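Local coordinates for uncharacterized protein (Uncultured organism, PDB 5IBZ) that belongs to the putative cyclase family and is tentatively assigned arylformamidase activity, and was crystallised with acetylphosphate, at residues V160-V165 / G185-Q190; A44-T49 / D295-F300. All blocks are in the same frame, centred on the assembly; numbering follows the deposited sequence. Where two conformers were deposited one is given.

Interaction 1: residues V160-V165 / G185-Q190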
loop_
_atom_site.group_PDB
_atom_site.type_symbol
_atom_site.label_atom_id
_atom_site.label_comp_id
_atom_site.label_asym_id
_atom_site.label_seq_id
_atom_site.Cartn_x
_atom_site.Cartn_y
_atom_site.Cartn_z
ATOM N N VAL B 160 7.533 7.004 33.420
ATOM C CA VAL B 160 7.167 6.336 34.651
ATOM C C VAL B 160 6.112 5.278 34.338
ATOM O O VAL B 160 5.065 5.590 33.737
ATOM C CB VAL B 160 6.619 7.325 35.698
ATOM C CG1 VAL B 160 6.257 6.578 37.014
ATOM C CG2 VAL B 160 7.634 8.430 35.944
ATOM N N LEU B 161 6.411 4.036 34.717
ATOM C CA LEU B 161 5.451 2.938 34.642
ATOM C C LEU B 161 4.569 2.916 35.862
ATOM O O LEU B 161 5.061 2.955 36.985
ATOM C CB LEU B 161 6.159 1.585 34.529
ATOM C CG LEU B 161 5.266 0.346 34.603
ATOM C CD1 LEU B 161 4.393 0.235 33.377
ATOM C CD2 LEU B 161 6.125 -0.908 34.783
ATOM N N VAL B 162 3.257 2.874 35.634
ATOM C CA VAL B 162 2.337 2.537 36.704
ATOM C C VAL B 162 1.668 1.202 36.349
ATOM O O VAL B 162 0.924 1.083 35.362
ATOM C CB VAL B 162 1.321 3.687 36.962
ATOM C CG1 VAL B 162 0.458 4.002 35.743
ATOM C CG2 VAL B 162 0.486 3.395 38.182
ATOM N N ASP B 163 1.972 0.194 37.153
ATOM C CA ASP B 163 1.535 -1.168 36.886
ATOM C C ASP B 163 0.218 -1.395 37.589
ATOM O O ASP B 163 0.158 -1.876 38.711
ATOM C CB ASP B 163 2.590 -2.163 37.327
ATOM C CG ASP B 163 2.323 -3.571 36.815
ATOM O OD1 ASP B 163 1.180 -3.858 36.397
ATOM O OD2 ASP B 163 3.279 -4.387 36.864
ATOM N N ILE B 164 -0.855 -1.030 36.916
ATOM C CA ILE B 164 -2.174 -1.139 37.521
ATOM C C ILE B 164 -2.562 -2.610 37.693
ATOM O O ILE B 164 -3.206 -2.979 38.674
ATOM C CB ILE B 164 -3.221 -0.381 36.687
ATOM C CG1 ILE B 164 -2.881 1.120 36.632
ATOM C CG2 ILE B 164 -4.610 -0.569 37.281
ATOM C CD1 ILE B 164 -2.994 1.837 37.961
ATOM N N VAL B 165 -2.140 -3.461 36.758
ATOM C CA VAL B 165 -2.394 -4.901 36.865
ATOM C C VAL B 165 -1.846 -5.426 38.202
ATOM O O VAL B 165 -2.566 -6.091 38.960
ATOM C CB VAL B 165 -1.785 -5.673 35.653
ATOM C CG1 VAL B 165 -1.793 -7.166 35.880
ATOM C CG2 VAL B 165 -2.552 -5.334 34.367
ATOM N N GLY B 185 -2.781 5.282 43.919
ATOM C CA GLY B 185 -2.559 4.169 44.822
ATOM C C GLY B 185 -1.420 3.301 44.341
ATOM O O GLY B 185 -0.599 2.832 45.139
ATOM N N ALA B 186 -1.388 3.059 43.039
ATOM C CA ALA B 186 -0.324 2.250 42.460
ATOM C C ALA B 186 1.022 2.951 42.550
ATOM O O ALA B 186 2.025 2.349 42.908
ATOM C CB ALA B 186 -0.653 1.911 41.021
ATOM N N LEU B 187 1.047 4.233 42.223
ATOM C CA LEU B 187 2.277 4.999 42.341
ATOM C C LEU B 187 2.776 5.016 43.793
ATOM O O LEU B 187 3.964 4.882 44.044
ATOM C CB LEU B 187 2.068 6.423 41.822
ATOM C CG LEU B 187 1.965 6.506 40.300
ATOM C CD1 LEU B 187 1.347 7.819 39.859
ATOM C CD2 LEU B 187 3.347 6.342 39.681
ATOM N N ALA B 188 1.865 5.150 44.752
ATOM C CA ALA B 188 2.266 5.123 46.166
ATOM C C ALA B 188 2.844 3.762 46.556
ATOM O O ALA B 188 3.870 3.701 47.246
ATOM C CB ALA B 188 1.092 5.486 47.056
ATOM N N LYS B 189 2.205 2.679 46.116
ATOM C CA LYS B 189 2.696 1.326 46.393
ATOM C C LYS B 189 4.092 1.108 45.830
ATOM O O LYS B 189 4.937 0.473 46.462
ATOM C CB LYS B 189 1.744 0.288 45.808
ATOM C CG LYS B 189 2.107 -1.144 46.176
ATOM C CD LYS B 189 1.059 -2.122 45.679
ATOM C CE LYS B 189 1.494 -2.875 44.432
ATOM N NZ LYS B 189 1.237 -4.339 44.586
ATOM N N GLN B 190 4.318 1.631 44.627
ATOM C CA GLN B 190 5.598 1.505 43.935
ATOM C C GLN B 190 6.665 2.418 44.537
ATOM O O GLN B 190 7.838 2.325 44.184
ATOM C CB GLN B 190 5.444 1.857 42.447
ATOM C CG GLN B 190 4.516 0.941 41.686
ATOM C CD GLN B 190 4.177 1.417 40.280
ATOM O OE1 GLN B 190 3.378 0.779 39.585
ATOM N NE2 GLN B 190 4.791 2.502 39.845
HETATM O O HOH W 1 1.842 -1.167 40.911
#
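V160 opens the contact by setting its CG1 methyl against CD2 of L187 on helix 180-190, 4.0 Å away, the two side chains meeting at about a right angle. This is a helix packed on the mixed β-sheet of the cyclase fold: strand 158-163 runs into helix 164-167, the chain returns through helix 180-190, and strand 199-203 then lies parallel beside strand 158-163, which makes a β-α-β unit. L161 contributes its backbone. Its carbonyl O takes a hydrogen bond from NE2 of Q190 at 2.9 Å, in the carbonyl plane, with an N-H...O angle of 152° and the acceptor tilted somewhat from the amide plane of the glutamine. V162, in one of its two conformers, sets CG2, which lies anti to its backbone N, against both A186 CB and L187 CG. The backbone N of D163 donates an almost straight bond of 2.9 Å to Q190 OE1 (174°), again in the carbonyl plane. A water donates to both D163 O and Q190 OE1, so this amide oxygen accepts twice. The carboxylate of D163 faces other partners, forming salt bridges with R166 and R203, and its side chain also caps the start of helix 164-167. I164 finishes the apolar patch, its CD1 resting 3.9 Å from A186 CB. With its chain extended beyond CG, Q190 presents both ends of its amide to the strand backbone, and NE2 has a second acceptor in S192 OG. The two direct bonds fix the rotation of the amide group and satisfy buried backbone polar atoms of L161 and D163 beside a hydrophobic interface.

Interaction 2: residues A44-T49 / D295-F300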
loop_
_atom_site.group_PDB
_atom_site.type_symbol
_atom_site.label_atom_id
_atom_site.label_comp_id
_atom_site.label_asym_id
_atom_site.label_seq_id
_atom_site.Cartn_x
_atom_site.Cartn_y
_atom_site.Cartn_z
ATOM N N ALA B 44 18.124 11.479 31.967
ATOM C CA ALA B 44 19.354 10.782 31.604
ATOM C C ALA B 44 20.096 10.251 32.819
ATOM O O ALA B 44 20.815 9.245 32.724
ATOM C CB ALA B 44 20.267 11.684 30.811
ATOM N N ARG B 45 19.973 10.917 33.966
ATOM C CA ARG B 45 20.658 10.464 35.177
ATOM C C ARG B 45 20.060 9.149 35.699
ATOM O O ARG B 45 20.653 8.471 36.551
ATOM C CB ARG B 45 20.598 11.548 36.264
ATOM C CG ARG B 45 21.281 12.869 35.895
ATOM C CD ARG B 45 22.805 12.760 35.711
ATOM N NE ARG B 45 23.240 12.174 34.446
ATOM C CZ ARG B 45 23.188 12.757 33.252
ATOM N NH1 ARG B 45 23.637 12.095 32.203
ATOM N NH2 ARG B 45 22.657 13.965 33.078
ATOM N N LEU B 46 18.887 8.785 35.191
ATOM C CA LEU B 46 18.279 7.497 35.564
ATOM C C LEU B 46 18.884 6.314 34.804
ATOM O O LEU B 46 18.568 5.154 35.108
ATOM C CB LEU B 46 16.768 7.516 35.324
ATOM C CG LEU B 46 16.035 8.606 36.081
ATOM C CD1 LEU B 46 14.546 8.547 35.738
ATOM C CD2 LEU B 46 16.272 8.492 37.576
ATOM N N ILE B 47 19.747 6.594 33.834
ATOM C CA ILE B 47 20.433 5.532 33.103
ATOM C C ILE B 47 21.658 5.138 33.945
ATOM O O ILE B 47 22.751 5.716 33.836
ATOM C CB ILE B 47 20.817 5.957 31.672
ATOM C CG1 ILE B 47 19.548 6.344 30.888
ATOM C CG2 ILE B 47 21.526 4.820 30.950
ATOM C CD1 ILE B 47 19.784 6.883 29.495
ATOM N N GLN B 48 21.459 4.139 34.800
ATOM C CA GLN B 48 22.439 3.714 35.783
ATOM C C GLN B 48 22.967 2.299 35.519
ATOM O O GLN B 48 24.101 1.962 35.870
ATOM C CB GLN B 48 21.797 3.807 37.172
ATOM C CG GLN B 48 21.399 5.247 37.517
ATOM C CD GLN B 48 20.416 5.374 38.666
ATOM O OE1 GLN B 48 20.066 4.394 39.328
ATOM N NE2 GLN B 48 19.966 6.604 38.911
ATOM N N THR B 49 22.101 1.462 34.953
ATOM C CA THR B 49 22.442 0.069 34.686
ATOM C C THR B 49 22.607 -0.244 33.200
ATOM O O THR B 49 23.254 -1.230 32.836
ATOM C CB THR B 49 21.383 -0.902 35.240
ATOM O OG1 THR B 49 20.151 -0.725 34.523
ATOM C CG2 THR B 49 21.160 -0.683 36.719
ATOM N N ASP B 295 13.484 -4.796 40.487
ATOM C CA ASP B 295 14.483 -3.836 40.976
ATOM C C ASP B 295 13.881 -2.637 41.688
ATOM O O ASP B 295 14.612 -1.854 42.276
ATOM C CB ASP B 295 15.447 -3.385 39.850
ATOM C CG ASP B 295 14.841 -2.428 38.814
ATOM O OD1 ASP B 295 13.697 -1.965 38.947
ATOM O OD2 ASP B 295 15.585 -2.118 37.840
ATOM N N GLY B 296 12.550 -2.540 41.708
ATOM C CA GLY B 296 11.872 -1.485 42.429
ATOM C C GLY B 296 11.953 -0.092 41.822
ATOM O O GLY B 296 11.552 0.882 42.460
ATOM N N ARG B 297 12.472 0.007 40.605
ATOM C CA ARG B 297 12.592 1.294 39.922
ATOM C C ARG B 297 11.588 1.389 38.809
ATOM O O ARG B 297 11.687 0.650 37.842
ATOM C CB ARG B 297 13.987 1.467 39.349
ATOM C CG ARG B 297 15.095 1.467 40.382
ATOM C CD ARG B 297 16.440 1.664 39.712
ATOM N NE ARG B 297 16.495 2.923 38.971
ATOM C CZ ARG B 297 17.179 3.122 37.845
ATOM N NH1 ARG B 297 17.903 2.150 37.294
ATOM N NH2 ARG B 297 17.147 4.316 37.279
ATOM N N TYR B 298 10.620 2.292 38.945
ATOM C CA TYR B 298 9.574 2.466 37.945
ATOM C C TYR B 298 9.743 3.741 37.104
ATOM O O TYR B 298 8.928 4.023 36.222
ATOM C CB TYR B 298 8.221 2.481 38.639
ATOM C CG TYR B 298 7.813 1.121 39.153
ATOM C CD1 TYR B 298 8.260 0.641 40.371
ATOM C CD2 TYR B 298 6.973 0.332 38.397
ATOM C CE1 TYR B 298 7.858 -0.626 40.807
ATOM C CE2 TYR B 298 6.574 -0.902 38.824
ATOM C CZ TYR B 298 7.027 -1.381 40.000
ATOM O OH TYR B 298 6.603 -2.639 40.376
ATOM N N GLU B 299 10.789 4.511 37.413
ATOM C CA GLU B 299 11.121 5.724 36.669
ATOM C C GLU B 299 12.350 5.471 35.827
ATOM O O GLU B 299 13.327 4.876 36.297
ATOM C CB GLU B 299 11.366 6.911 37.607
ATOM C CG GLU B 299 10.197 7.245 38.520
ATOM C CD GLU B 299 10.454 6.889 39.978
ATOM O OE1 GLU B 299 11.415 6.145 40.255
ATOM O OE2 GLU B 299 9.694 7.365 40.855
ATOM N N PHE B 300 12.310 5.900 34.569
ATOM C CA PHE B 300 13.387 5.572 33.646
ATOM C C PHE B 300 13.518 6.617 32.554
ATOM O O PHE B 300 12.702 7.546 32.453
ATOM C CB PHE B 300 13.139 4.204 33.013
ATOM C CG PHE B 300 11.723 4.029 32.532
ATOM C CD1 PHE B 300 11.336 4.480 31.290
ATOM C CD2 PHE B 300 10.775 3.453 33.350
ATOM C CE1 PHE B 300 10.040 4.334 30.868
ATOM C CE2 PHE B 300 9.480 3.308 32.934
ATOM C CZ PHE B 300 9.106 3.758 31.691
#
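The backbone of A44-I47 forms a type I β turn, closed by a hydrogen bond from I47 N to A44 O, and brings L46 to face F300 with their CA atoms 5.6 Å apart. This turn follows helix 37-44 and precedes strand 52-54, outermost of the mixed sheet within this chain; the other segment leaves helix 286-295 and enters strand 299-303, so the contact joins two helix-to-strand connections of the cyclase fold. Between helix and strand, D295 OD1 accepts from R297 N, forming an Asx turn around G296, whose positive phi marks the departure from the helix. R297 reaches across to the turn. Its chain bends at the third torsion (chi3 59°), and NH2 donates to the carbonyl O of L46 at 2.7 Å. The bond is close to straight, 166°, lies in both the carbonyl and guanidinium planes, and uses a lone pair of the oxygen. In one of its two conformers, Q48 covers one face of the same guanidinium: the two planar groups are stacked, 9° apart, with OE1 over the centre and 3.5 Å from CZ. The amide is then anchored at its other end, where NE2 donates to R45 O within the turn. The NH2 bond and a salt bridge from NH1 to the C-terminal carboxylate of K323 hold the guanidinium. The turn also meets a second subunit, where A44 packs on I47 of that neighbouring copy. Beside these polar contacts, L46 supplies the apolar part. Its side chain lies against the strand backbone at the junction of E299 and F300, and the CD1 methyl comes to 3.7 Å from F300 N and 4.0 Å from E299 CB.

How the interactions relate
Interactions 1 and 2 meet at the pairing of neighbouring antiparallel strands 158-163 and 299-303, with their centres about 15 Å apart. L161 N probably donates a hydrogen bond to Y298 O, 2.9 Å away, so the residue whose carbonyl holds Q190 also ties strand 158-163 to the residue just ahead of strand 299-303. Y298 packs against the same glutamine, its CG lying 3.4 Å from Q190 NE2, and F300 CE2 approaches L161 N. Interaction 1 is a buried helix-sheet contact, whereas interaction 2 lies at the surface near a second subunit. Neither includes a residue lining the acetylphosphate pocket, which involves R69, D115, H119, I250, H268 and E281.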